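Local coordinates for protein putative thiol-disulfide isomerase or thioredoxin (Salmonella enterica subsp. enterica serovar Typhimurium, PDB 3L9V) that probably catalyses thiol-disulfide exchange, as a DsbA-like oxidoreductase with a thioredoxin fold that introduces or rearranges disulfide bonds in other proteins, at residues 20-25 and 52-57; 66-71 and 129-134. One frame throughout, in Å; residues are numbered along the deposited sequence. Where two conformers were deposited one is given.

Contact 1: 20-25 and 52-57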
ATOM      1  N   GLU A  20      -2.998   2.586  -3.999  1.00 21.42           N
ATOM      2  CA  GLU A  20      -3.160   2.863  -2.569  1.00 22.67           C
ATOM      3  C   GLU A  20      -1.820   3.173  -1.864  1.00 17.20           C
ATOM      4  O   GLU A  20      -0.905   2.353  -1.843  1.00 26.60           O
ATOM      5  CB  GLU A  20      -3.884   1.704  -1.882  1.00 24.57           C
ATOM      6  CG  GLU A  20      -4.009   1.881  -0.387  1.00 26.77           C
ATOM      7  CD  GLU A  20      -4.667   0.705   0.319  1.00 41.42           C
ATOM      8  OE1 GLU A  20      -5.321  -0.142  -0.335  1.00 39.12           O
ATOM      9  OE2 GLU A  20      -4.524   0.631   1.551  1.00 43.80           O
ATOM     10  N   PHE A  21      -1.686   4.379  -1.337  1.00 19.39           N
ATOM     11  CA  PHE A  21      -0.548   4.702  -0.489  1.00 20.86           C
ATOM     12  C   PHE A  21      -0.906   4.277   0.927  1.00 29.09           C
ATOM     13  O   PHE A  21      -2.014   4.583   1.418  1.00 23.90           O
ATOM     14  CB  PHE A  21      -0.223   6.192  -0.542  1.00 22.56           C
ATOM     15  CG  PHE A  21       0.353   6.645  -1.872  1.00 27.01           C
ATOM     16  CD1 PHE A  21      -0.476   6.852  -2.970  1.00 28.20           C
ATOM     17  CD2 PHE A  21       1.719   6.856  -2.020  1.00 25.01           C
ATOM     18  CE1 PHE A  21       0.042   7.285  -4.195  1.00 28.81           C
ATOM     19  CE2 PHE A  21       2.255   7.266  -3.252  1.00 25.18           C
ATOM     20  CZ  PHE A  21       1.413   7.487  -4.337  1.00 25.31           C
ATOM     21  N   PHE A  22       0.021   3.562   1.570  1.00 22.44           N
ATOM     22  CA  PHE A  22      -0.244   2.960   2.880  1.00 20.98           C
ATOM     23  C   PHE A  22       1.035   2.973   3.701  1.00 26.50           C
ATOM     24  O   PHE A  22       2.112   3.252   3.176  1.00 26.29           O
ATOM     25  CB  PHE A  22      -0.754   1.505   2.739  1.00 17.44           C
ATOM     26  CG  PHE A  22       0.369   0.467   2.456  1.00 22.51           C
ATOM     27  CD1 PHE A  22       1.015   0.424   1.221  1.00 23.96           C
ATOM     28  CD2 PHE A  22       0.775  -0.427   3.436  1.00 20.02           C
ATOM     29  CE1 PHE A  22       2.043  -0.506   0.969  1.00 20.69           C
ATOM     30  CE2 PHE A  22       1.792  -1.356   3.210  1.00 27.46           C
ATOM     31  CZ  PHE A  22       2.426  -1.401   1.959  1.00 27.58           C
ATOM     32  N   SER A  23       0.909   2.655   4.986  1.00 23.08           N
ATOM     33  CA  SER A  23       2.067   2.495   5.852  1.00 24.88           C
ATOM     34  C   SER A  23       1.873   1.304   6.782  1.00 27.78           C
ATOM     35  O   SER A  23       0.776   1.078   7.252  1.00 21.57           O
ATOM     36  CB  SER A  23       2.260   3.739   6.712  1.00 27.51           C
ATOM     37  OG  SER A  23       3.213   3.477   7.733  1.00 32.26           O
ATOM     38  N   PHE A  24       2.935   0.557   7.080  1.00 27.68           N
ATOM     39  CA  PHE A  24       2.806  -0.528   8.062  1.00 22.80           C
ATOM     40  C   PHE A  24       2.502  -0.051   9.502  1.00 23.28           C
ATOM     41  O   PHE A  24       2.179  -0.853  10.386  1.00 22.70           O
ATOM     42  CB  PHE A  24       4.026  -1.454   7.997  1.00 22.83           C
ATOM     43  CG  PHE A  24       4.058  -2.286   6.750  1.00 27.64           C
ATOM     44  CD1 PHE A  24       3.080  -3.226   6.517  1.00 22.80           C
ATOM     45  CD2 PHE A  24       5.041  -2.096   5.799  1.00 30.92           C
ATOM     46  CE1 PHE A  24       3.076  -3.967   5.358  1.00 27.28           C
ATOM     47  CE2 PHE A  24       5.052  -2.844   4.652  1.00 27.48           C
ATOM     48  CZ  PHE A  24       4.065  -3.778   4.425  1.00 21.47           C
ATOM     49  N   TYR A  25       2.577   1.259   9.713  1.00 23.87           N
ATOM     50  CA  TYR A  25       2.281   1.869  10.999  1.00 25.35           C
ATOM     51  C   TYR A  25       0.837   2.399  11.104  1.00 30.69           C
ATOM     52  O   TYR A  25       0.412   2.826  12.170  1.00 32.54           O
ATOM     53  CB  TYR A  25       3.210   3.052  11.249  1.00 21.97           C
ATOM     54  CG  TYR A  25       4.634   2.697  11.598  1.00 35.61           C
ATOM     55  CD1 TYR A  25       4.968   2.255  12.876  1.00 32.95           C
ATOM     56  CD2 TYR A  25       5.656   2.849  10.661  1.00 34.97           C
ATOM     57  CE1 TYR A  25       6.277   1.949  13.201  1.00 34.69           C
ATOM     58  CE2 TYR A  25       6.962   2.562  10.977  1.00 32.27           C
ATOM     59  CZ  TYR A  25       7.265   2.094  12.243  1.00 38.54           C
ATOM     60  OH  TYR A  25       8.564   1.811  12.555  1.00 33.91           O
HETATM   61  N   MSE A  52      -4.321  -2.998  -9.270  1.00 28.24           N
HETATM   62  CA  MSE A  52      -4.204  -2.220  -8.058  1.00 31.27           C
HETATM   63  C   MSE A  52      -2.765  -2.361  -7.631  1.00 36.15           C
HETATM   64  O   MSE A  52      -2.261  -3.475  -7.527  1.00 35.83           O
HETATM   65  CB  MSE A  52      -5.098  -2.789  -6.945  1.00 22.35           C
HETATM   66  CG  MSE A  52      -4.881  -2.105  -5.592  1.00 27.64           C
HETATM   67 SE   MSE A  52      -6.165  -2.753  -4.270  1.00 45.31          SE
HETATM   68  CE  MSE A  52      -5.935  -1.514  -2.815  1.00 33.74           C
ATOM     69  N   VAL A  53      -2.129  -1.226  -7.356  0.57 30.27           N
ATOM     70  CA  VAL A  53      -0.755  -1.176  -6.895  0.57 28.99           C
ATOM     71  C   VAL A  53      -0.683  -0.426  -5.566  0.57 28.80           C
ATOM     72  O   VAL A  53      -1.366   0.586  -5.393  0.57 28.36           O
ATOM     73  CB  VAL A  53       0.129  -0.455  -7.926  0.57 26.87           C
ATOM     74  CG1 VAL A  53       1.566  -0.519  -7.514  0.57 18.36           C
ATOM     75  CG2 VAL A  53      -0.054  -1.100  -9.309  0.57 31.79           C
ATOM     76  N   LYS A  54       0.148  -0.916  -4.641  1.00 23.64           N
ATOM     77  CA  LYS A  54       0.330  -0.265  -3.352  1.00 24.20           C
ATOM     78  C   LYS A  54       1.729   0.275  -3.178  1.00 23.04           C
ATOM     79  O   LYS A  54       2.744  -0.379  -3.487  1.00 27.69           O
ATOM     80  CB  LYS A  54      -0.017  -1.221  -2.182  1.00 18.76           C
ATOM     81  CG  LYS A  54      -1.388  -1.820  -2.289  1.00 23.74           C
ATOM     82  CD  LYS A  54      -1.759  -2.582  -1.022  1.00 31.55           C
ATOM     83  CE  LYS A  54      -1.881  -1.648   0.161  1.00 30.13           C
ATOM     84  NZ  LYS A  54      -2.412  -2.300   1.400  1.00 27.08           N
ATOM     85  N   TYR A  55       1.778   1.477  -2.651  1.00 20.48           N
ATOM     86  CA  TYR A  55       3.018   2.136  -2.402  1.00 16.39           C
ATOM     87  C   TYR A  55       3.099   2.492  -0.943  1.00 23.98           C
ATOM     88  O   TYR A  55       2.147   3.029  -0.385  1.00 22.57           O
ATOM     89  CB  TYR A  55       3.099   3.429  -3.204  1.00 19.10           C
ATOM     90  CG  TYR A  55       2.991   3.252  -4.703  1.00 25.97           C
ATOM     91  CD1 TYR A  55       3.836   2.383  -5.386  1.00 33.69           C
ATOM     92  CD2 TYR A  55       2.085   4.007  -5.442  1.00 34.46           C
ATOM     93  CE1 TYR A  55       3.763   2.251  -6.772  1.00 40.21           C
ATOM     94  CE2 TYR A  55       2.002   3.885  -6.827  1.00 35.84           C
ATOM     95  CZ  TYR A  55       2.843   3.009  -7.481  1.00 39.78           C
ATOM     96  OH  TYR A  55       2.749   2.883  -8.837  1.00 45.90           O
ATOM     97  N   HIS A  56       4.269   2.254  -0.361  1.00 24.83           N
ATOM     98  CA  HIS A  56       4.531   2.555   1.042  1.00 25.09           C
ATOM     99  C   HIS A  56       5.012   3.988   1.248  1.00 27.32           C
ATOM    100  O   HIS A  56       5.727   4.547   0.406  1.00 31.87           O
ATOM    101  CB  HIS A  56       5.548   1.563   1.629  1.00 23.92           C
ATOM    102  CG  HIS A  56       5.511   1.505   3.116  1.00 18.36           C
ATOM    103  ND1 HIS A  56       6.381   2.220   3.926  1.00 15.95           N
ATOM    104  CD2 HIS A  56       4.676   0.858   3.968  1.00 16.75           C
ATOM    105  CE1 HIS A  56       6.080   2.011   5.186  1.00 16.67           C
ATOM    106  NE2 HIS A  56       5.058   1.177   5.248  1.00 22.73           N
ATOM    107  N   VAL A  57       4.607   4.593   2.360  1.00 21.24           N
ATOM    108  CA  VAL A  57       4.977   5.968   2.648  1.00 18.27           C
ATOM    109  C   VAL A  57       5.929   5.985   3.836  1.00 25.04           C
ATOM    110  O   VAL A  57       5.779   5.213   4.783  1.00 25.41           O
ATOM    111  CB  VAL A  57       3.751   6.892   2.911  1.00 36.41           C
ATOM    112  CG1 VAL A  57       2.645   6.651   1.861  1.00 25.18           C
ATOM    113  CG2 VAL A  57       3.223   6.714   4.302  1.00 38.22           C
TER
HETATM  114  O   HOH W   1      -3.548  -0.827   3.525  1.00 24.41           O
HETATM  115  O   HOH W   2       5.653   4.467   7.325  1.00 22.87           O

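Contact 2: 66-71 and 129-134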
ATOM      1  N   GLU A  66      12.904   2.655   6.128  1.00 25.44           N
ATOM      2  CA  GLU A  66      13.392   1.282   5.994  1.00 30.16           C
ATOM      3  C   GLU A  66      12.300   0.360   5.444  1.00 32.32           C
ATOM      4  O   GLU A  66      12.559  -0.511   4.612  1.00 30.34           O
ATOM      5  CB  GLU A  66      13.875   0.752   7.356  1.00 29.69           C
ATOM      6  CG  GLU A  66      15.207   1.313   7.815  1.00 34.90           C
ATOM      7  CD  GLU A  66      15.073   2.582   8.666  1.00 39.31           C
ATOM      8  OE1 GLU A  66      13.977   3.201   8.712  1.00 43.06           O
ATOM      9  OE2 GLU A  66      16.083   2.972   9.279  1.00 40.88           O
ATOM     10  N   LEU A  67      11.076   0.540   5.934  1.00 26.65           N
ATOM     11  CA  LEU A  67       9.937  -0.194   5.409  1.00 21.87           C
ATOM     12  C   LEU A  67       9.698   0.144   3.920  1.00 23.34           C
ATOM     13  O   LEU A  67       9.512  -0.745   3.117  1.00 24.65           O
ATOM     14  CB  LEU A  67       8.699   0.077   6.271  1.00 22.89           C
ATOM     15  CG  LEU A  67       8.870  -0.590   7.667  1.00 25.11           C
ATOM     16  CD1 LEU A  67       7.839  -0.076   8.625  1.00 24.33           C
ATOM     17  CD2 LEU A  67       8.761  -2.112   7.547  1.00 21.07           C
ATOM     18  N   THR A  68       9.714   1.429   3.565  1.00 30.06           N
ATOM     19  CA  THR A  68       9.547   1.821   2.162  1.00 32.23           C
ATOM     20  C   THR A  68      10.566   1.126   1.238  1.00 24.47           C
ATOM     21  O   THR A  68      10.224   0.690   0.157  1.00 28.05           O
ATOM     22  CB  THR A  68       9.630   3.366   1.982  1.00 22.80           C
ATOM     23  OG1 THR A  68       8.514   3.986   2.639  1.00 28.08           O
ATOM     24  CG2 THR A  68       9.641   3.797   0.452  1.00 14.04           C
ATOM     25  N   ARG A  69      11.807   1.027   1.682  1.00 25.30           N
ATOM     26  CA  ARG A  69      12.859   0.368   0.903  1.00 21.05           C
ATOM     27  C   ARG A  69      12.606  -1.123   0.893  1.00 26.11           C
ATOM     28  O   ARG A  69      12.779  -1.764  -0.127  1.00 24.63           O
ATOM     29  CB  ARG A  69      14.251   0.695   1.469  1.00 22.49           C
ATOM     30  CG  ARG A  69      15.458   0.043   0.710  1.00 22.30           C
ATOM     31  CD  ARG A  69      16.784   0.708   1.118  1.00 25.31           C
ATOM     32  NE  ARG A  69      16.934   2.021   0.512  1.00 28.20           N
ATOM     33  CZ  ARG A  69      17.399   2.227  -0.720  1.00 31.55           C
ATOM     34  NH1 ARG A  69      17.790   1.199  -1.462  1.00 24.86           N
ATOM     35  NH2 ARG A  69      17.478   3.459  -1.207  1.00 29.33           N
ATOM     36  N   ALA A  70      12.164  -1.671   2.026  1.00 25.80           N
ATOM     37  CA  ALA A  70      11.845  -3.088   2.101  1.00 23.30           C
ATOM     38  C   ALA A  70      10.700  -3.409   1.145  1.00 31.36           C
ATOM     39  O   ALA A  70      10.739  -4.418   0.429  1.00 22.42           O
ATOM     40  CB  ALA A  70      11.486  -3.485   3.534  1.00 27.88           C
ATOM     41  N   TRP A  71       9.695  -2.525   1.113  1.00 25.07           N
ATOM     42  CA  TRP A  71       8.586  -2.674   0.175  1.00 21.52           C
ATOM     43  C   TRP A  71       9.036  -2.538  -1.293  1.00 13.54           C
ATOM     44  O   TRP A  71       8.557  -3.237  -2.169  1.00 30.11           O
ATOM     45  CB  TRP A  71       7.515  -1.616   0.479  1.00 18.10           C
ATOM     46  CG  TRP A  71       6.259  -1.835  -0.282  1.00 18.50           C
ATOM     47  CD1 TRP A  71       5.787  -1.075  -1.330  1.00 16.76           C
ATOM     48  CD2 TRP A  71       5.290  -2.877  -0.068  1.00 24.52           C
ATOM     49  NE1 TRP A  71       4.595  -1.603  -1.787  1.00 17.73           N
ATOM     50  CE2 TRP A  71       4.260  -2.692  -1.023  1.00 19.30           C
ATOM     51  CE3 TRP A  71       5.202  -3.956   0.826  1.00 23.78           C
ATOM     52  CZ2 TRP A  71       3.141  -3.534  -1.094  1.00 21.94           C
ATOM     53  CZ3 TRP A  71       4.107  -4.796   0.752  1.00 15.92           C
ATOM     54  CH2 TRP A  71       3.080  -4.580  -0.202  1.00 25.71           C
ATOM     55  N   ASP A 129      15.682   2.535  -7.496  1.00 27.89           N
ATOM     56  CA  ASP A 129      14.728   3.111  -8.440  1.00 30.38           C
ATOM     57  C   ASP A 129      13.322   3.047  -7.855  1.00 34.50           C
ATOM     58  O   ASP A 129      12.552   3.967  -8.016  1.00 31.38           O
ATOM     59  CB  ASP A 129      14.703   2.335  -9.755  1.00 32.11           C
ATOM     60  CG  ASP A 129      15.916   2.603 -10.635  1.00 36.26           C
ATOM     61  OD1 ASP A 129      16.781   3.407 -10.248  1.00 29.32           O
ATOM     62  OD2 ASP A 129      15.993   1.995 -11.719  1.00 44.56           O
HETATM   63  N   MSE A 130      12.996   1.941  -7.192  1.00 36.88           N
HETATM   64  CA  MSE A 130      11.637   1.714  -6.720  1.00 27.81           C
HETATM   65  C   MSE A 130      11.321   2.571  -5.483  1.00 27.72           C
HETATM   66  O   MSE A 130      10.174   2.960  -5.249  1.00 35.24           O
HETATM   67  CB  MSE A 130      11.396   0.233  -6.455  1.00 27.81           C
HETATM   68  CG  MSE A 130       9.943  -0.188  -6.576  1.00 44.48           C
HETATM   69 SE   MSE A 130       9.254   0.028  -8.400  1.00 61.53          SE
HETATM   70  CE  MSE A 130       7.598  -0.947  -8.182  1.00 93.28           C
ATOM     71  N   VAL A 131      12.351   2.857  -4.700  1.00 26.41           N
ATOM     72  CA  VAL A 131      12.247   3.812  -3.609  1.00 27.97           C
ATOM     73  C   VAL A 131      12.025   5.196  -4.215  1.00 35.29           C
ATOM     74  O   VAL A 131      11.145   5.947  -3.777  1.00 25.68           O
ATOM     75  CB  VAL A 131      13.506   3.813  -2.707  1.00 27.72           C
ATOM     76  CG1 VAL A 131      13.418   4.892  -1.675  1.00 33.40           C
ATOM     77  CG2 VAL A 131      13.710   2.443  -2.001  1.00 22.49           C
ATOM     78  N   ALA A 132      12.806   5.529  -5.246  1.00 26.24           N
ATOM     79  CA  ALA A 132      12.620   6.812  -5.916  1.00 29.87           C
ATOM     80  C   ALA A 132      11.191   6.936  -6.398  1.00 23.44           C
ATOM     81  O   ALA A 132      10.545   7.957  -6.186  1.00 28.63           O
ATOM     82  CB  ALA A 132      13.570   6.960  -7.085  1.00 40.98           C
ATOM     83  N   LEU A 133      10.694   5.897  -7.057  1.00 24.97           N
ATOM     84  CA  LEU A 133       9.346   5.957  -7.594  1.00 28.76           C
ATOM     85  C   LEU A 133       8.304   6.223  -6.491  1.00 34.07           C
ATOM     86  O   LEU A 133       7.398   7.051  -6.671  1.00 33.38           O
ATOM     87  CB  LEU A 133       9.002   4.676  -8.337  1.00 33.05           C
ATOM     88  CG  LEU A 133       7.560   4.646  -8.857  1.00 41.57           C
ATOM     89  CD1 LEU A 133       7.354   5.635 -10.019  1.00 42.86           C
ATOM     90  CD2 LEU A 133       7.150   3.241  -9.257  1.00 46.32           C
ATOM     91  N   GLN A 134       8.429   5.530  -5.355  1.00 31.15           N
ATOM     92  CA  GLN A 134       7.435   5.685  -4.281  1.00 28.90           C
ATOM     93  C   GLN A 134       7.415   7.100  -3.741  1.00 27.66           C
ATOM     94  O   GLN A 134       6.340   7.672  -3.468  1.00 26.89           O
ATOM     95  CB  GLN A 134       7.654   4.671  -3.155  1.00 21.29           C
ATOM     96  CG  GLN A 134       7.341   3.217  -3.584  1.00 12.73           C
ATOM     97  CD  GLN A 134       7.652   2.221  -2.469  1.00 27.49           C
ATOM     98  OE1 GLN A 134       6.773   1.869  -1.678  1.00 24.23           O
ATOM     99  NE2 GLN A 134       8.910   1.769  -2.404  1.00 19.22           N
TER

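Contact 1: 20-25 and 52-57
Phe22 and His56 face each other across two neighbouring parallel strands of the thioredoxin-fold sheet, and the pairing is carried by main-chain bonds at alternate residues of strand 18-22. Glu20 N donates to Val53 O and Glu20 O accepts from Tyr55 N; Phe22 N then donates to Tyr55 O, and Phe22 O receives Val57 N at 2.9 Å. Beyond the end of strand 18-22 an imidazole takes over: Phe24 N donates to His56 NE2 (2.9 Å), about 17° out of the ring plane. The other ring nitrogen, ND1, is hydrogen-bonded to Thr68 OG1; with both nitrogens engaged, the rotation of the imidazole is fixed. With its CG anti to the backbone N (chi1 -160°), His56 turns the CD2 edge onto one face of the Phe22 ring, an edge-to-face pair with planes at 85°. Over the opposite face lies the end of Lys54, whose NZ stands 4.3 Å from the ring centroid in a cation-pi contact. That ammonium makes salt bridges to Glu84 and Asp39, while its link to Glu20 is long (OE2 to NZ 3.6 Å) and is supplemented by a water that donates to OE2 and accepts from NZ. On the other side of the sheet, the rings of Phe21 and Tyr55 meet obliquely. Ser23 OG accepts from Tyr25 N in an ST turn. Since Phe24 N is a donor, NE2 must present a lone pair, consistent with a neutral imidazole protonated on ND1. Glu20 OE1 lies near Asp39 OD1, a crowding that might raise the pKa of one carboxylate, partly offset by the ammonium. Strand 18-22 leads to the CxxC-type helix start expected of this family, whose residues Phe22 touches, so the cluster could influence that site.

Contact 2: 66-71 and 129-134
Gln134 and Val131 of helix 125-140 reach across to helix 64-77 in the DsbA-like thioredoxin fold, where the axes of the segments 66-71 and 129-134 pass 8.9 Å apart at closest, at 118°. Gln134 sets CG anti to its carbonyl carbon (chi1 -69°) and then runs extended, which carries its amide past the methyl of Thr68, the two side chains sliding by in opposite directions. NE2 donates to Thr68 O at 3.1 Å, tilted from the carbonyl plane, and makes a weak second bond back to Met130 O in its own helix. OE1 has the backbone N of His56 as its partner, so both ends of this buried amide are met. Thr68 places its methyl CG2 against the amide nitrogen, while OG1, on the side of its own backbone N, engages Ser58 and Gly64 O. One turn further along, Trp71 presents CD1 at the ring edge to Gln134 OE1, and its NE1 has Lys54 O as partner. Val131 directs its CG2 methyl at Arg69, 3.7 Å from CA. Extended through chi1 and chi2, the arginine chain bends at chi3, which turns the guanidinium toward this methyl; NH1 is held by Asn128 and Ile122 O. In this pose Val131 CG2 sits over the centre of one guanidinium face, 3.9 Å from Arg69 CZ.

The two contacts come in series along the chain, with contact 1 complete before contact 2 begins, and their centres lie about 11 Å apart. Contact 1 is in the sheet near the middle of the molecule; contact 2 joins two helices of the largely helical part between strands 52-56 and 148-151. Strand 52-56, at the border of the sheet, is followed after a short connection by helix 64-77 and is the common element. Its backbone polar groups meet one side chain from each helix, with Lys54 O 2.8 Å from Trp71 NE1 and His56 N 2.9 Å from Gln134 OE1. The helical part of the DsbA-like fold is thereby tied to its thioredoxin sheet.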